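Local coordinates for WbbM protein (Klebsiella pneumoniae, PDB 6U4B) that is a bifunctional O-antigen polymerase, trimeric in the crystal, that probably transfers sugars through two glycosyltransferase modules, one of which binds magnesium, at residues A[232-235]-A[236-239]; A[268-272]-A[273-277]; A[457-460]-A[461-465]; A[479-482]-A[483-487]; A[539-542]-A[543-547]. One frame throughout, in Å; residues are numbered along the deposited sequence.

All five contacts are local. Contacts 1 and 2 belong to the N-terminal half; contacts 3, 4 and 5 fall in the family 8 glycosyltransferase range. Contact 2 lies at the surface; the others are partly buried. Contact 1 sits within a helix, contact 4 starts one with an asparagine cap, and contact 5 starts another and adds a proline-tyrosine CH-pi contact. Contact 2 ends its helix on one weak bond, contact 3 on ordinary bonds, then wider ones. Contact 4 lies closest to the magnesium site without touching it: side chains of F479 and D406 are about 9 Å apart. Contacts 1 and 5, centres about 75 Å apart within one chain, meet between subunits: D239 packs on A544 of a neighbouring subunit.

Contact 1. Residues A[232-235]-A[236-239]; sequences SILD and NLED
I233 and L237 are joined by a backbone hydrogen bond that spans one helical turn. L237 N gives its hydrogen to I233 O at 2.8 Å, with the donor in the carbonyl plane. The next pair follows the same pattern, E238 N to L234 O at 3.1 Å. Here the donor is tilted 27° from the carbonyl plane. E238 N also makes a weak second bond to D235 O, so this one N-H is shared by two carbonyls. The bond from N236 N to S232 O is weak, at 3.4 Å, although it is nearly straight. The apolar link is slight. L234 CD2 meets L237 CD2 at 4.1 Å. Both leucines also pack on helix 253-272.

The polar side-chain ends are satisfied outside the segments. S232 OG is hydrogen-bonded to the hydroxyl of Y194 and to the carbonyl of W229. E238 OE1 is hydrogen-bonded to Y79 OH and forms a salt bridge with K75. This pairing would probably favour a charged carboxylate in its buried place. E238 also packs on F543 of the second subunit and makes backbone hydrogen bonds to that subunit. This is the i to i+4 ladder of an alpha helix, here helix 220-240 near its C-terminal end.

Contact 2. Residues A[268-272]-A[273-277]; sequences KLQQD and GELKV
The L275 side chain leaves its backbone N on the far side (chi1 -157°), while L269 is turned well off a staggered position (chi1 -101°). These torsions let one methyl do most of the touching: L275 CD2 lies 3.6 Å from L269 CB. The same methyl is 3.9 Å from L269 CD2, so it rests against the base and one branch of the other leucine. Q270 adds a looser apolar touch, its CG 4.2 Å from L275 CB. Between the leucines helix 253-272 ends and the chain turns into a loop. G273 is the first residue to leave helical angles. Its N makes a weak but fairly straight hydrogen bond to L269 O at 3.4 Å, the last i to i+4 bond here. The chain then runs out toward strand 277-285, a helix-to-strand connection in the N-terminal module. Both leucines also pack on I222 of helix 220-240, and L275 on I152. V277 CG2 approaches Q270 NE2 at 4.2 Å. V277 further packs on L154 of strand 152-159.

Contact 3. Residues A[457-460]-A[461-465]; sequences EYLQ and KTLNM
L459 and M465 make the tightest side-chain contact. M465 CE lies against L459 CB at 3.5 Å, closer than usual for two carbons. The M465 chain bends at chi3 (-68°), which folds the methyl back toward the leucine. L459 also lies alongside L463, both pointing the same way, with CD2 to CD1 at 3.6 Å. Y458 CE1 packs on T462 CG2 at 3.6 Å. E457 OE2 and K461 NZ form a long salt bridge at 3.9 Å.

Backbone hydrogen bonds hold these groups in place. K461 N donates to E457 O at 2.9 Å. T462 N donates to Y458 O at 2.9 Å, and L463 N reaches the same oxygen weakly. M465 N donates to L459 O at 3.2 Å, across six residues. Further out, Y458 OH is hydrogen-bonded to D508 and W503 N, and T462 OG1 to D450. L459 also packs on M436 and V440 of helix 434-441.

N464 has positive phi, and the bonds widen from i+4 to i+5 and i+6: a C-terminal end of helix 455-461 that uncoils into a loop.

Contact 4. Residues A[479-482]-A[483-487]; sequences FNVK and QMVEE
F479 and M484 form a Met-aromatic contact. M484 SD lies at the ring edge, 5.2 Å from the F479 ring centroid and 83° off its normal. M484 CE is nearer the ring, 3.6 Å from F479 CD2. The methionine chain is extended beyond CG, which carries its sulfur out to the ring. In N480, CG lies trans to the backbone N (chi1 -172°). That swings OD1 to Q483 N at 3.2 Å. The donor stands above the carbonyl plane, 62° out of it, so this N-cap bond is off the lone pair. Q483 CB is 3.5 Å from N480 CG. N480 ND2 donates a hydrogen bond to N426 O, which helps hold the amide in place. Further along, Q483 NE2 donates to E487 OE2 at 3.0 Å, and this carboxylate also pairs with R517. Strand 477-479 lies antiparallel to strand 402-405, and the N480 cap begins helix 481-487. F479 packs on F404 and I392, M484 on P393 of helix 392-395.

Contact 5. Residues A[539-542]-A[543-547]; sequences PNLK and FATYM
P539 lies over one face of the Y546 ring. Its CA stands 3.5 Å from the ring centroid and 2° off the ring normal, a CH-pi contact almost exactly over the centre. P539 CG reaches beyond the ring to Y546 OH at 3.4 Å, and CB also lies over the same face. A chi1 of -176° in Y546 directs the ring back to the proline. Next in the chain, N540 OD1 accepts a hydrogen bond from N245 N of the third subunit. L541 makes a slight apolar touch, its CD1 4.3 Å from T545 CG2. K542 sits at the N-cap position of helix 543-554. Its O takes a hydrogen bond from Y546 N at 2.9 Å, nearly straight at 163°. The aliphatic part of K542 runs past T545 OG1, 3.9 Å from K542 CB. That hydroxyl is hydrogen-bonded to E437 of helix 434-441. F543 and A544 make backbone hydrogen bonds to the third subunit, and A544 packs on D239 of the third subunit. The contact is thus mainly apolar within its own chain. Packing on P539 holds the tyrosine ring, while the bond from Y546 N to K542 O fixes the backbone of the first helical turn. T545 OG1 and N540 OD1 find their partners in E437 and the third subunit.

Contact 1. Residues A[232-235]-A[236-239]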
loop_
_atom_site.group_PDB
_atom_site.type_symbol
_atom_site.label_atom_id
_atom_site.label_comp_id
_atom_site.label_asym_id
_atom_site.label_seq_id
_atom_site.Cartn_x
_atom_site.Cartn_y
_atom_site.Cartn_z
ATOM N N SER A 232 29.672 16.286 -37.110
ATOM C CA SER A 232 30.289 17.499 -36.582
ATOM C C SER A 232 29.511 18.732 -37.020
ATOM O O SER A 232 29.354 19.687 -36.250
ATOM C CB SER A 232 31.746 17.597 -37.033
ATOM O OG SER A 232 31.833 17.898 -38.416
ATOM N N ILE A 233 29.010 18.723 -38.257
ATOM C CA ILE A 233 28.186 19.825 -38.742
ATOM C C ILE A 233 26.829 19.821 -38.052
ATOM O O ILE A 233 26.320 20.873 -37.645
ATOM C CB ILE A 233 28.044 19.739 -40.271
ATOM C CG1 ILE A 233 29.396 19.989 -40.945
ATOM C CG2 ILE A 233 26.987 20.718 -40.770
ATOM C CD1 ILE A 233 29.487 19.446 -42.346
ATOM N N LEU A 234 26.220 18.643 -37.913
ATOM C CA LEU A 234 24.899 18.571 -37.301
ATOM C C LEU A 234 24.940 18.955 -35.825
ATOM O O LEU A 234 23.993 19.571 -35.325
ATOM C CB LEU A 234 24.307 17.172 -37.488
ATOM C CG LEU A 234 24.105 16.725 -38.943
ATOM C CD1 LEU A 234 23.414 15.369 -39.016
ATOM C CD2 LEU A 234 23.333 17.774 -39.743
ATOM N N ASP A 235 26.027 18.621 -35.121
ATOM C CA ASP A 235 26.180 19.070 -33.740
ATOM C C ASP A 235 26.126 20.591 -33.653
ATOM O O ASP A 235 25.398 21.153 -32.825
ATOM C CB ASP A 235 27.494 18.559 -33.148
ATOM C CG ASP A 235 27.486 17.069 -32.893
ATOM O OD1 ASP A 235 28.573 16.456 -32.952
ATOM O OD2 ASP A 235 26.395 16.508 -32.652
ATOM N N ASN A 236 26.895 21.275 -34.502
ATOM C CA ASN A 236 26.861 22.731 -34.510
ATOM C C ASN A 236 25.526 23.254 -35.020
ATOM O O ASN A 236 25.075 24.321 -34.588
ATOM C CB ASN A 236 28.007 23.286 -35.358
ATOM C CG ASN A 236 29.359 23.138 -34.685
ATOM O OD1 ASN A 236 29.628 22.138 -34.021
ATOM N ND2 ASN A 236 30.214 24.141 -34.846
ATOM N N LEU A 237 24.880 22.519 -35.931
ATOM C CA LEU A 237 23.593 22.959 -36.457
ATOM C C LEU A 237 22.547 23.054 -35.354
ATOM O O LEU A 237 21.683 23.940 -35.380
ATOM C CB LEU A 237 23.125 22.011 -37.559
ATOM C CG LEU A 237 21.849 22.440 -38.284
ATOM C CD1 LEU A 237 22.056 23.780 -38.978
ATOM C CD2 LEU A 237 21.405 21.376 -39.277
ATOM N N GLU A 238 22.610 22.148 -34.373
ATOM C CA GLU A 238 21.658 22.189 -33.267
ATOM C C GLU A 238 21.754 23.498 -32.491
ATOM O O GLU A 238 20.746 23.983 -31.968
ATOM C CB GLU A 238 21.885 21.007 -32.326
ATOM C CG GLU A 238 21.650 19.642 -32.949
ATOM C CD GLU A 238 21.419 18.565 -31.902
ATOM O OE1 GLU A 238 21.111 17.417 -32.281
ATOM O OE2 GLU A 238 21.539 18.871 -30.697
ATOM N N ASP A 239 22.952 24.080 -32.403
ATOM C CA ASP A 239 23.124 25.343 -31.695
ATOM C C ASP A 239 22.730 26.548 -32.537
ATOM O O ASP A 239 22.487 27.622 -31.976
ATOM C CB ASP A 239 24.577 25.502 -31.241
ATOM C CG ASP A 239 24.966 24.512 -30.158
ATOM O OD1 ASP A 239 24.156 24.288 -29.236
ATOM O OD2 ASP A 239 26.083 23.960 -30.229
#

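Contact 2. Residues A[268-272]-A[273-277]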
loop_
_atom_site.group_PDB
_atom_site.type_symbol
_atom_site.label_atom_id
_atom_site.label_comp_id
_atom_site.label_asym_id
_atom_site.label_seq_id
_atom_site.Cartn_x
_atom_site.Cartn_y
_atom_site.Cartn_z
ATOM N N LYS A 268 32.682 17.048 -53.201
ATOM C CA LYS A 268 34.034 17.380 -52.763
ATOM C C LYS A 268 34.998 16.226 -53.016
ATOM O O LYS A 268 36.147 16.444 -53.419
ATOM C CB LYS A 268 34.014 17.756 -51.281
ATOM C CG LYS A 268 35.372 17.776 -50.600
ATOM C CD LYS A 268 36.242 18.908 -51.106
ATOM C CE LYS A 268 37.412 19.143 -50.167
ATOM N NZ LYS A 268 38.077 17.868 -49.784
ATOM N N LEU A 269 34.548 14.990 -52.788
ATOM C CA LEU A 269 35.409 13.836 -53.029
ATOM C C LEU A 269 35.709 13.669 -54.514
ATOM O O LEU A 269 36.827 13.293 -54.888
ATOM C CB LEU A 269 34.759 12.571 -52.468
ATOM C CG LEU A 269 35.268 12.058 -51.120
ATOM C CD1 LEU A 269 35.358 13.187 -50.103
ATOM C CD2 LEU A 269 34.369 10.942 -50.608
ATOM N N GLN A 270 34.726 13.950 -55.374
ATOM C CA GLN A 270 34.952 13.856 -56.813
ATOM C C GLN A 270 35.864 14.969 -57.314
ATOM O O GLN A 270 36.627 14.763 -58.265
ATOM C CB GLN A 270 33.615 13.885 -57.552
ATOM C CG GLN A 270 32.704 12.721 -57.197
ATOM C CD GLN A 270 31.269 12.937 -57.638
ATOM O OE1 GLN A 270 30.693 14.003 -57.420
ATOM N NE2 GLN A 270 30.683 11.920 -58.261
ATOM N N GLN A 271 35.806 16.147 -56.690
ATOM C CA GLN A 271 36.663 17.248 -57.116
ATOM C C GLN A 271 38.105 17.050 -56.670
ATOM O O GLN A 271 39.029 17.517 -57.346
ATOM C CB GLN A 271 36.120 18.575 -56.582
ATOM C CG GLN A 271 34.830 19.026 -57.242
ATOM C CD GLN A 271 34.202 20.218 -56.548
ATOM O OE1 GLN A 271 34.548 20.547 -55.410
ATOM N NE2 GLN A 271 33.269 20.874 -57.230
ATOM N N ASP A 272 38.321 16.361 -55.547
ATOM C CA ASP A 272 39.684 16.165 -55.062
ATOM C C ASP A 272 40.449 15.169 -55.926
ATOM O O ASP A 272 41.622 15.393 -56.246
ATOM C CB ASP A 272 39.665 15.709 -53.605
ATOM C CG ASP A 272 39.379 16.844 -52.643
ATOM O OD1 ASP A 272 39.681 18.010 -52.988
ATOM O OD2 ASP A 272 38.861 16.577 -51.538
ATOM N N GLY A 273 39.809 14.070 -56.312
ATOM C CA GLY A 273 40.470 13.073 -57.127
ATOM C C GLY A 273 39.536 11.987 -57.614
ATOM O O GLY A 273 38.426 12.271 -58.073
ATOM N N GLU A 274 39.975 10.737 -57.516
ATOM C CA GLU A 274 39.161 9.619 -57.963
ATOM C C GLU A 274 37.953 9.425 -57.052
ATOM O O GLU A 274 37.981 9.750 -55.863
ATOM C CB GLU A 274 39.993 8.334 -57.995
ATOM C CG GLU A 274 40.692 8.003 -56.675
ATOM C CD GLU A 274 39.782 7.327 -55.657
ATOM O OE1 GLU A 274 38.748 6.753 -56.063
ATOM O OE2 GLU A 274 40.100 7.376 -54.449
ATOM N N LEU A 275 36.881 8.896 -57.634
ATOM C CA LEU A 275 35.792 8.290 -56.877
ATOM C C LEU A 275 34.908 7.500 -57.831
ATOM O O LEU A 275 34.370 8.056 -58.794
ATOM C CB LEU A 275 34.963 9.331 -56.124
ATOM C CG LEU A 275 34.221 8.719 -54.932
ATOM C CD1 LEU A 275 35.215 8.096 -53.957
ATOM C CD2 LEU A 275 33.352 9.748 -54.231
ATOM N N LYS A 276 34.765 6.201 -57.582
ATOM C CA LYS A 276 33.987 5.320 -58.443
ATOM C C LYS A 276 32.596 5.153 -57.840
ATOM O O LYS A 276 32.440 4.571 -56.762
ATOM C CB LYS A 276 34.698 3.982 -58.627
ATOM C CG LYS A 276 36.009 4.132 -59.381
ATOM C CD LYS A 276 36.692 2.804 -59.631
ATOM C CE LYS A 276 37.781 2.958 -60.680
ATOM N NZ LYS A 276 38.589 4.195 -60.467
ATOM N N VAL A 277 31.595 5.678 -58.539
ATOM C CA VAL A 277 30.211 5.694 -58.088
ATOM C C VAL A 277 29.398 4.807 -59.020
ATOM O O VAL A 277 29.529 4.902 -60.248
ATOM C CB VAL A 277 29.657 7.130 -58.065
ATOM C CG1 VAL A 277 28.145 7.122 -57.967
ATOM C CG2 VAL A 277 30.274 7.921 -56.920
#

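Contact 3. Residues A[457-460]-A[461-465]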
loop_
_atom_site.group_PDB
_atom_site.type_symbol
_atom_site.label_atom_id
_atom_site.label_comp_id
_atom_site.label_asym_id
_atom_site.label_seq_id
_atom_site.Cartn_x
_atom_site.Cartn_y
_atom_site.Cartn_z
ATOM N N GLU A 457 -24.313 -31.676 -31.363
ATOM C CA GLU A 457 -24.203 -31.972 -32.787
ATOM C C GLU A 457 -23.218 -31.026 -33.468
ATOM O O GLU A 457 -22.458 -31.439 -34.354
ATOM C CB GLU A 457 -25.574 -31.890 -33.458
ATOM C CG GLU A 457 -25.594 -32.486 -34.855
ATOM C CD GLU A 457 -26.828 -32.096 -35.641
ATOM O OE1 GLU A 457 -27.917 -31.997 -35.037
ATOM O OE2 GLU A 457 -26.704 -31.877 -36.865
ATOM N N TYR A 458 -23.217 -29.752 -33.064
ATOM C CA TYR A 458 -22.275 -28.785 -33.625
ATOM C C TYR A 458 -20.833 -29.201 -33.367
ATOM O O TYR A 458 -19.979 -29.096 -34.257
ATOM C CB TYR A 458 -22.548 -27.397 -33.041
ATOM C CG TYR A 458 -21.492 -26.353 -33.351
ATOM C CD1 TYR A 458 -21.435 -25.743 -34.598
ATOM C CD2 TYR A 458 -20.567 -25.964 -32.388
ATOM C CE1 TYR A 458 -20.477 -24.782 -34.883
ATOM C CE2 TYR A 458 -19.603 -25.003 -32.663
ATOM C CZ TYR A 458 -19.564 -24.417 -33.914
ATOM O OH TYR A 458 -18.610 -23.461 -34.197
ATOM N N LEU A 459 -20.546 -29.687 -32.159
ATOM C CA LEU A 459 -19.188 -30.108 -31.837
ATOM C C LEU A 459 -18.769 -31.318 -32.666
ATOM O O LEU A 459 -17.617 -31.409 -33.105
ATOM C CB LEU A 459 -19.075 -30.413 -30.343
ATOM C CG LEU A 459 -19.267 -29.244 -29.369
ATOM C CD1 LEU A 459 -18.671 -29.567 -28.003
ATOM C CD2 LEU A 459 -18.692 -27.950 -29.927
ATOM N N GLN A 460 -19.692 -32.254 -32.901
ATOM C CA GLN A 460 -19.338 -33.465 -33.635
ATOM C C GLN A 460 -19.217 -33.214 -35.134
ATOM O O GLN A 460 -18.317 -33.758 -35.784
ATOM C CB GLN A 460 -20.365 -34.566 -33.368
ATOM C CG GLN A 460 -19.991 -35.491 -32.223
ATOM C CD GLN A 460 -20.859 -36.727 -32.168
ATOM O OE1 GLN A 460 -22.077 -36.640 -32.018
ATOM N NE2 GLN A 460 -20.233 -37.893 -32.298
ATOM N N LYS A 461 -20.109 -32.403 -35.702
ATOM C CA LYS A 461 -20.148 -32.212 -37.149
ATOM C C LYS A 461 -19.222 -31.086 -37.601
ATOM O O LYS A 461 -18.356 -31.290 -38.457
ATOM C CB LYS A 461 -21.588 -31.943 -37.603
ATOM C CG LYS A 461 -22.575 -33.031 -37.215
ATOM C CD LYS A 461 -22.274 -34.337 -37.930
ATOM C CE LYS A 461 -23.229 -35.439 -37.490
ATOM N NZ LYS A 461 -24.654 -35.059 -37.699
ATOM N N THR A 462 -19.396 -29.890 -37.037
ATOM C CA THR A 462 -18.610 -28.748 -37.495
ATOM C C THR A 462 -17.174 -28.812 -36.981
ATOM O O THR A 462 -16.233 -28.501 -37.721
ATOM C CB THR A 462 -19.276 -27.442 -37.066
ATOM O OG1 THR A 462 -20.576 -27.349 -37.660
ATOM C CG2 THR A 462 -18.441 -26.249 -37.501
ATOM N N LEU A 463 -16.983 -29.218 -35.725
ATOM C CA LEU A 463 -15.651 -29.259 -35.139
ATOM C C LEU A 463 -14.975 -30.617 -35.286
ATOM O O LEU A 463 -13.792 -30.739 -34.949
ATOM C CB LEU A 463 -15.709 -28.860 -33.658
ATOM C CG LEU A 463 -16.294 -27.479 -33.348
ATOM C CD1 LEU A 463 -15.856 -27.008 -31.970
ATOM C CD2 LEU A 463 -15.912 -26.451 -34.412
ATOM N N ASN A 464 -15.691 -31.624 -35.794
ATOM C CA ASN A 464 -15.132 -32.956 -36.041
ATOM C C ASN A 464 -14.484 -33.535 -34.786
ATOM O O ASN A 464 -13.380 -34.081 -34.824
ATOM C CB ASN A 464 -14.139 -32.930 -37.204
ATOM C CG ASN A 464 -14.756 -32.402 -38.483
ATOM O OD1 ASN A 464 -14.382 -31.336 -38.972
ATOM N ND2 ASN A 464 -15.707 -33.146 -39.032
ATOM N N MET A 465 -15.182 -33.414 -33.662
ATOM C CA MET A 465 -14.754 -33.984 -32.389
ATOM C C MET A 465 -15.635 -35.196 -32.104
ATOM O O MET A 465 -16.835 -35.048 -31.850
ATOM C CB MET A 465 -14.855 -32.949 -31.268
ATOM C CG MET A 465 -14.002 -31.708 -31.486
ATOM S SD MET A 465 -13.968 -30.622 -30.045
ATOM C CE MET A 465 -15.652 -30.042 -30.024
#

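Contact 4. Residues A[479-482]-A[483-487]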
loop_
_atom_site.group_PDB
_atom_site.type_symbol
_atom_site.label_atom_id
_atom_site.label_comp_id
_atom_site.label_asym_id
_atom_site.label_seq_id
_atom_site.Cartn_x
_atom_site.Cartn_y
_atom_site.Cartn_z
ATOM N N PHE A 479 0.850 -23.532 -24.855
ATOM C CA PHE A 479 1.155 -23.873 -26.235
ATOM C C PHE A 479 2.437 -24.691 -26.299
ATOM O O PHE A 479 3.476 -24.274 -25.777
ATOM C CB PHE A 479 1.297 -22.609 -27.084
ATOM C CG PHE A 479 -0.012 -21.977 -27.460
ATOM C CD1 PHE A 479 -0.735 -21.241 -26.537
ATOM C CD2 PHE A 479 -0.513 -22.108 -28.743
ATOM C CE1 PHE A 479 -1.938 -20.657 -26.886
ATOM C CE2 PHE A 479 -1.713 -21.525 -29.098
ATOM C CZ PHE A 479 -2.427 -20.799 -28.170
ATOM N N ASN A 480 2.360 -25.864 -26.929
ATOM C CA ASN A 480 3.554 -26.637 -27.268
ATOM C C ASN A 480 4.048 -26.126 -28.619
ATOM O O ASN A 480 3.841 -26.737 -29.670
ATOM C CB ASN A 480 3.249 -28.130 -27.295
ATOM C CG ASN A 480 4.497 -28.979 -27.463
ATOM O OD1 ASN A 480 5.571 -28.474 -27.795
ATOM N ND2 ASN A 480 4.359 -30.280 -27.238
ATOM N N VAL A 481 4.712 -24.967 -28.575
ATOM C CA VAL A 481 5.109 -24.284 -29.803
ATOM C C VAL A 481 6.064 -25.147 -30.616
ATOM O O VAL A 481 5.941 -25.243 -31.844
ATOM C CB VAL A 481 5.723 -22.911 -29.478
ATOM C CG1 VAL A 481 6.183 -22.219 -30.752
ATOM C CG2 VAL A 481 4.719 -22.043 -28.734
ATOM N N LYS A 482 7.025 -25.794 -29.948
ATOM C CA LYS A 482 7.998 -26.617 -30.663
ATOM C C LYS A 482 7.312 -27.702 -31.486
ATOM O O LYS A 482 7.710 -27.969 -32.627
ATOM C CB LYS A 482 8.992 -27.240 -29.682
ATOM C CG LYS A 482 9.870 -28.313 -30.314
ATOM C CD LYS A 482 11.335 -28.149 -29.948
ATOM C CE LYS A 482 11.590 -28.468 -28.486
ATOM N NZ LYS A 482 13.045 -28.427 -28.169
ATOM N N GLN A 483 6.275 -28.330 -30.930
ATOM C CA GLN A 483 5.539 -29.335 -31.690
ATOM C C GLN A 483 4.733 -28.692 -32.812
ATOM O O GLN A 483 4.637 -29.252 -33.911
ATOM C CB GLN A 483 4.627 -30.135 -30.762
ATOM C CG GLN A 483 4.070 -31.403 -31.384
ATOM C CD GLN A 483 5.151 -32.424 -31.689
ATOM O OE1 GLN A 483 6.178 -32.481 -31.012
ATOM N NE2 GLN A 483 4.926 -33.233 -32.717
ATOM N N MET A 484 4.149 -27.518 -32.557
ATOM C CA MET A 484 3.397 -26.826 -33.599
ATOM C C MET A 484 4.294 -26.405 -34.755
ATOM O O MET A 484 3.847 -26.377 -35.907
ATOM C CB MET A 484 2.681 -25.607 -33.016
ATOM C CG MET A 484 1.563 -25.949 -32.058
ATOM S SD MET A 484 0.650 -24.493 -31.519
ATOM C CE MET A 484 -0.566 -25.255 -30.453
ATOM N N VAL A 485 5.554 -26.068 -34.471
ATOM C CA VAL A 485 6.483 -25.716 -35.539
ATOM C C VAL A 485 6.788 -26.934 -36.402
ATOM O O VAL A 485 6.825 -26.843 -37.635
ATOM C CB VAL A 485 7.764 -25.099 -34.947
ATOM C CG1 VAL A 485 8.843 -24.987 -36.015
ATOM C CG2 VAL A 485 7.461 -23.737 -34.347
ATOM N N GLU A 486 6.998 -28.093 -35.772
ATOM C CA GLU A 486 7.315 -29.293 -36.537
ATOM C C GLU A 486 6.140 -29.729 -37.403
ATOM O O GLU A 486 6.331 -30.159 -38.546
ATOM C CB GLU A 486 7.739 -30.423 -35.596
ATOM C CG GLU A 486 7.763 -31.808 -36.248
ATOM C CD GLU A 486 8.938 -32.018 -37.199
ATOM O OE1 GLU A 486 9.565 -33.097 -37.133
ATOM O OE2 GLU A 486 9.237 -31.120 -38.015
ATOM N N GLU A 487 4.920 -29.620 -36.885
ATOM C CA GLU A 487 3.730 -30.035 -37.617
ATOM C C GLU A 487 3.140 -28.926 -38.480
ATOM O O GLU A 487 2.175 -29.179 -39.209
ATOM C CB GLU A 487 2.663 -30.544 -36.643
ATOM C CG GLU A 487 3.117 -31.703 -35.769
ATOM C CD GLU A 487 1.993 -32.271 -34.924
ATOM O OE1 GLU A 487 0.833 -31.843 -35.105
ATOM O OE2 GLU A 487 2.269 -33.149 -34.078
#

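Contact 5. Residues A[539-542]-A[543-547]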
loop_
_atom_site.group_PDB
_atom_site.type_symbol
_atom_site.label_atom_id
_atom_site.label_comp_id
_atom_site.label_asym_id
_atom_site.label_seq_id
_atom_site.Cartn_x
_atom_site.Cartn_y
_atom_site.Cartn_z
ATOM N N PRO A 539 -24.893 -26.011 -10.756
ATOM C CA PRO A 539 -25.482 -27.126 -9.991
ATOM C C PRO A 539 -26.308 -28.093 -10.829
ATOM O O PRO A 539 -26.636 -29.178 -10.333
ATOM C CB PRO A 539 -26.356 -26.417 -8.949
ATOM C CG PRO A 539 -25.734 -25.080 -8.792
ATOM C CD PRO A 539 -25.259 -24.710 -10.162
ATOM N N ASN A 540 -26.658 -27.743 -12.064
ATOM C CA ASN A 540 -27.448 -28.620 -12.921
ATOM C C ASN A 540 -26.594 -29.468 -13.855
ATOM O O ASN A 540 -27.146 -30.239 -14.646
ATOM C CB ASN A 540 -28.446 -27.797 -13.738
ATOM C CG ASN A 540 -29.425 -27.038 -12.869
ATOM O OD1 ASN A 540 -29.795 -27.494 -11.787
ATOM N ND2 ASN A 540 -29.850 -25.870 -13.338
ATOM N N LEU A 541 -25.271 -29.342 -13.786
ATOM C CA LEU A 541 -24.373 -30.189 -14.552
ATOM C C LEU A 541 -24.372 -31.605 -13.981
ATOM O O LEU A 541 -25.078 -31.921 -13.018
ATOM C CB LEU A 541 -22.963 -29.605 -14.537
ATOM C CG LEU A 541 -22.693 -28.348 -15.361
ATOM C CD1 LEU A 541 -21.520 -27.576 -14.783
ATOM C CD2 LEU A 541 -22.405 -28.733 -16.796
ATOM N N LYS A 542 -23.564 -32.473 -14.589
ATOM C CA LYS A 542 -23.282 -33.772 -13.993
ATOM C C LYS A 542 -22.775 -33.578 -12.568
ATOM O O LYS A 542 -21.973 -32.681 -12.299
ATOM C CB LYS A 542 -22.243 -34.520 -14.837
ATOM C CG LYS A 542 -22.020 -35.977 -14.451
ATOM C CD LYS A 542 -20.638 -36.456 -14.885
ATOM C CE LYS A 542 -20.412 -36.286 -16.383
ATOM N NZ LYS A 542 -21.067 -37.358 -17.185
ATOM N N PHE A 543 -23.266 -34.417 -11.648
ATOM C CA PHE A 543 -22.957 -34.227 -10.232
ATOM C C PHE A 543 -21.456 -34.245 -9.981
ATOM O O PHE A 543 -20.941 -33.430 -9.209
ATOM C CB PHE A 543 -23.646 -35.303 -9.393
ATOM C CG PHE A 543 -23.545 -35.078 -7.910
ATOM C CD1 PHE A 543 -24.557 -34.429 -7.228
ATOM C CD2 PHE A 543 -22.442 -35.518 -7.195
ATOM C CE1 PHE A 543 -24.472 -34.223 -5.864
ATOM C CE2 PHE A 543 -22.355 -35.315 -5.831
ATOM C CZ PHE A 543 -23.371 -34.665 -5.166
ATOM N N ALA A 544 -20.739 -35.170 -10.622
ATOM C CA ALA A 544 -19.295 -35.243 -10.434
ATOM C C ALA A 544 -18.613 -33.959 -10.890
ATOM O O ALA A 544 -17.658 -33.496 -10.255
ATOM C CB ALA A 544 -18.730 -36.446 -11.185
ATOM N N THR A 545 -19.087 -33.373 -11.994
ATOM C CA THR A 545 -18.512 -32.120 -12.472
ATOM C C THR A 545 -18.806 -30.977 -11.509
ATOM O O THR A 545 -17.931 -30.148 -11.234
ATOM C CB THR A 545 -19.045 -31.792 -13.867
ATOM O OG1 THR A 545 -18.759 -32.876 -14.762
ATOM C CG2 THR A 545 -18.398 -30.520 -14.403
ATOM N N TYR A 546 -20.033 -30.915 -10.984
ATOM C CA TYR A 546 -20.373 -29.872 -10.022
ATOM C C TYR A 546 -19.492 -29.961 -8.781
ATOM O O TYR A 546 -19.044 -28.934 -8.253
ATOM C CB TYR A 546 -21.853 -29.966 -9.652
ATOM C CG TYR A 546 -22.328 -28.863 -8.731
ATOM C CD1 TYR A 546 -21.906 -27.552 -8.913
ATOM C CD2 TYR A 546 -23.208 -29.132 -7.688
ATOM C CE1 TYR A 546 -22.337 -26.540 -8.077
ATOM C CE2 TYR A 546 -23.646 -28.125 -6.847
ATOM C CZ TYR A 546 -23.206 -26.831 -7.048
ATOM O OH TYR A 546 -23.637 -25.825 -6.217
ATOM N N MET A 547 -19.222 -31.181 -8.306
ATOM C CA MET A 547 -18.310 -31.349 -7.179
ATOM C C MET A 547 -16.916 -30.838 -7.519
ATOM O O MET A 547 -16.266 -30.189 -6.691
ATOM C CB MET A 547 -18.255 -32.818 -6.760
ATOM C CG MET A 547 -19.577 -33.376 -6.270
ATOM S SD MET A 547 -20.256 -32.479 -4.858
ATOM C CE MET A 547 -21.638 -31.635 -5.623
#